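Local structure of GPI-anchored protein LLG1 (Arabidopsis thaliana, 6A5D) at residues N29-N34 with N83-Y88. The protein probably serves as a membrane-anchored co-receptor that, with a receptor kinase, perceives RALF signalling peptides at the plant cell surface. Residues are numbered along the deposited sequence; the frame is centred on the assembly and turned at random.
Sequences NFEFMN and NLYGKY. With NAG (2-acetamido-2-deoxy-beta-D-glucopyranose), chain C.
A single side-chain-to-backbone hydrogen bond, backed by a small patch of surface, ties helix 74-86, through Tyr85, to the loop that precedes helix 36-39. The phenol of Tyr85 makes it: OH donates to the main-chain carbonyl O of Glu31 at 2.6 Å. The bond lies in the carbonyl plane on a lone pair, with a C=O...donor angle of 138°. Tyr85 reaches across because its CG stands anti to the carbonyl carbon (chi1 -64°), and the ring arrives edge first, with the Glu31 O near its plane and 3.4 Å from Tyr85 CE2. A water in the plane of the ring donates to Tyr85 OH at 2.8 Å and, weakly, also to Glu31 OE2. Glu31 itself is extended, CG anti to the backbone N (chi1 -178°); that CG comes within 3.7 Å of Tyr85 OH and rests against one face of the Phe32 ring, toward its rim.

LLG1 has helices and loops but no strands, held together by disulfides, and this contact joins two parts of it lying 49 residues apart. The loop makes a short 3-10 turn here, with Phe32 N bonded to Asn29 O, and the Glu31 carbonyl is taken by Tyr85. Phe30 packs on Met78 and Tyr81 of the same helix and on Phe59, while the Tyr85 ring meets Tyr35 edge-to-face. A phenylalanine in place of Tyr85 brings no hydroxyl, and would probably leave the Glu31 carbonyl without this donor and cut the one hydrogen bond that joins the two segments directly. Farther along the loop, Asn34 carries an N-linked glycan, ND2 joined to C1 of the first N-acetylglucosamine, and its OD1 accepts a hydrogen bond from the backbone N of Thr36 where helix 36-39 begins.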
loop_
_atom_site.group_PDB
_atom_site.type_symbol
_atom_site.label_atom_id
_atom_site.label_comp_id
_atom_site.label_asym_id
_atom_site.label_seq_id
_atom_site.Cartn_x
_atom_site.Cartn_y
_atom_site.Cartn_z
ATOM N N ASN A 29 -10.684 3.197 8.315
ATOM C CA ASN A 29 -10.030 2.951 9.606
ATOM C C ASN A 29 -8.835 2.010 9.436
ATOM O O ASN A 29 -8.835 0.853 9.862
ATOM C CB ASN A 29 -11.021 2.416 10.629
ATOM C CG ASN A 29 -10.538 2.604 12.056
ATOM O OD1 ASN A 29 -9.368 2.933 12.301
ATOM N ND2 ASN A 29 -11.434 2.380 13.011
ATOM N N PHE A 30 -7.782 2.553 8.823
ATOM C CA PHE A 30 -6.595 1.753 8.546
ATOM C C PHE A 30 -5.992 1.166 9.813
ATOM O O PHE A 30 -5.439 0.060 9.771
ATOM C CB PHE A 30 -5.567 2.590 7.786
ATOM C CG PHE A 30 -5.902 2.769 6.338
ATOM C CD1 PHE A 30 -5.771 1.707 5.478
ATOM C CD2 PHE A 30 -6.319 3.999 5.829
ATOM C CE1 PHE A 30 -6.071 1.833 4.132
ATOM C CE2 PHE A 30 -6.617 4.139 4.490
ATOM C CZ PHE A 30 -6.491 3.057 3.633
ATOM N N GLU A 31 -6.135 1.859 10.950
ATOM C CA GLU A 31 -5.534 1.383 12.191
ATOM C C GLU A 31 -5.943 -0.048 12.518
ATOM O O GLU A 31 -5.124 -0.841 13.001
ATOM C CB GLU A 31 -5.909 2.299 13.353
ATOM C CG GLU A 31 -5.242 1.834 14.647
ATOM C CD GLU A 31 -5.515 2.724 15.834
ATOM O OE1 GLU A 31 -6.213 3.743 15.674
ATOM O OE2 GLU A 31 -4.985 2.405 16.928
ATOM N N PHE A 32 -7.190 -0.405 12.233
ATOM C CA PHE A 32 -7.750 -1.674 12.673
ATOM C C PHE A 32 -8.024 -2.656 11.546
ATOM O O PHE A 32 -8.700 -3.669 11.760
ATOM C CB PHE A 32 -8.981 -1.451 13.556
ATOM C CG PHE A 32 -8.639 -0.869 14.889
ATOM C CD1 PHE A 32 -8.005 -1.650 15.844
ATOM C CD2 PHE A 32 -8.890 0.462 15.173
ATOM C CE1 PHE A 32 -7.668 -1.124 17.074
ATOM C CE2 PHE A 32 -8.545 0.994 16.411
ATOM C CZ PHE A 32 -7.938 0.196 17.356
ATOM N N MET A 33 -7.505 -2.394 10.357
ATOM C CA MET A 33 -7.668 -3.319 9.254
ATOM C C MET A 33 -6.736 -4.508 9.422
ATOM O O MET A 33 -5.866 -4.550 10.302
ATOM C CB MET A 33 -7.412 -2.620 7.923
ATOM C CG MET A 33 -8.519 -1.637 7.621
ATOM S SD MET A 33 -8.302 -0.697 6.090
ATOM C CE MET A 33 -8.310 -2.010 4.861
ATOM N N ASN A 34 -6.932 -5.487 8.561
ATOM C CA ASN A 34 -6.190 -6.730 8.622
ATOM C C ASN A 34 -5.114 -6.702 7.548
ATOM O O ASN A 34 -5.425 -6.672 6.357
ATOM C CB ASN A 34 -7.135 -7.917 8.438
ATOM C CG ASN A 34 -6.455 -9.236 8.722
ATOM O OD1 ASN A 34 -5.314 -9.435 8.337
ATOM N ND2 ASN A 34 -7.143 -10.137 9.411
ATOM N N ASN A 83 3.677 0.027 7.386
ATOM C CA ASN A 83 5.080 -0.044 7.753
ATOM C C ASN A 83 5.249 -0.385 9.224
ATOM O O ASN A 83 6.205 -1.081 9.592
ATOM C CB ASN A 83 5.745 1.282 7.414
ATOM C CG ASN A 83 5.727 1.577 5.920
ATOM O OD1 ASN A 83 5.527 0.679 5.099
ATOM N ND2 ASN A 83 5.937 2.836 5.568
ATOM N N LEU A 84 4.331 0.086 10.067
ATOM C CA LEU A 84 4.375 -0.232 11.489
ATOM C C LEU A 84 4.094 -1.710 11.739
ATOM O O LEU A 84 4.880 -2.408 12.393
ATOM C CB LEU A 84 3.369 0.640 12.235
ATOM C CG LEU A 84 3.220 0.261 13.704
ATOM C CD1 LEU A 84 4.541 0.474 14.435
ATOM C CD2 LEU A 84 2.100 1.075 14.337
ATOM N N TYR A 85 2.963 -2.205 11.238
ATOM C CA TYR A 85 2.572 -3.576 11.535
ATOM C C TYR A 85 3.463 -4.596 10.832
ATOM O O TYR A 85 3.663 -5.702 11.351
ATOM C CB TYR A 85 1.113 -3.798 11.138
ATOM C CG TYR A 85 0.096 -2.978 11.914
ATOM C CD1 TYR A 85 0.289 -2.673 13.259
ATOM C CD2 TYR A 85 -1.059 -2.501 11.296
ATOM C CE1 TYR A 85 -0.646 -1.933 13.971
ATOM C CE2 TYR A 85 -1.996 -1.758 11.996
ATOM C CZ TYR A 85 -1.791 -1.481 13.334
ATOM O OH TYR A 85 -2.709 -0.744 14.044
ATOM N N GLY A 86 4.020 -4.248 9.672
ATOM C CA GLY A 86 4.812 -5.197 8.916
ATOM C C GLY A 86 6.308 -5.018 9.063
ATOM O O GLY A 86 7.091 -5.823 8.543
ATOM N N LYS A 87 6.712 -3.961 9.765
ATOM C CA LYS A 87 8.123 -3.608 9.927
ATOM C C LYS A 87 8.812 -3.420 8.578
ATOM O O LYS A 87 9.902 -3.933 8.336
ATOM C CB LYS A 87 8.874 -4.589 10.827
ATOM C CG LYS A 87 8.298 -4.648 12.220
ATOM C CD LYS A 87 7.332 -5.815 12.335
ATOM C CE LYS A 87 7.149 -6.255 13.783
ATOM N NZ LYS A 87 6.872 -7.719 13.859
ATOM N N TYR A 88 8.145 -2.668 7.678
ATOM C CA TYR A 88 8.676 -2.486 6.332
ATOM C C TYR A 88 9.364 -1.136 6.206
ATOM O O TYR A 88 8.904 -0.147 6.786
ATOM C CB TYR A 88 7.539 -2.529 5.310
ATOM C CG TYR A 88 6.846 -3.864 5.215
ATOM C CD1 TYR A 88 7.535 -4.994 4.805
ATOM C CD2 TYR A 88 5.489 -3.991 5.525
ATOM C CE1 TYR A 88 6.897 -6.232 4.728
ATOM C CE2 TYR A 88 4.847 -5.220 5.447
ATOM C CZ TYR A 88 5.557 -6.329 5.046
ATOM O OH TYR A 88 4.938 -7.551 4.951
HETATM C C1 NAG C . -6.542 -11.407 9.750
HETATM C C2 NAG C . -7.029 -11.841 11.153
HETATM C C3 NAG C . -6.561 -13.263 11.483
HETATM C C4 NAG C . -6.843 -14.223 10.337
HETATM C C5 NAG C . -6.251 -13.660 9.059
HETATM C C6 NAG C . -6.499 -14.554 7.872
HETATM C C7 NAG C . -7.309 -10.101 12.890
HETATM C C8 NAG C . -6.591 -9.276 13.914
HETATM N N2 NAG C . -6.539 -10.923 12.169
HETATM O O3 NAG C . -7.242 -13.703 12.654
HETATM O O4 NAG C . -6.298 -15.511 10.611
HETATM O O5 NAG C . -6.884 -12.405 8.783
HETATM O O6 NAG C . -5.852 -14.055 6.713
HETATM O O7 NAG C . -8.526 -10.020 12.722
HETATM O O HOH W 1 -2.187 0.481 16.538
#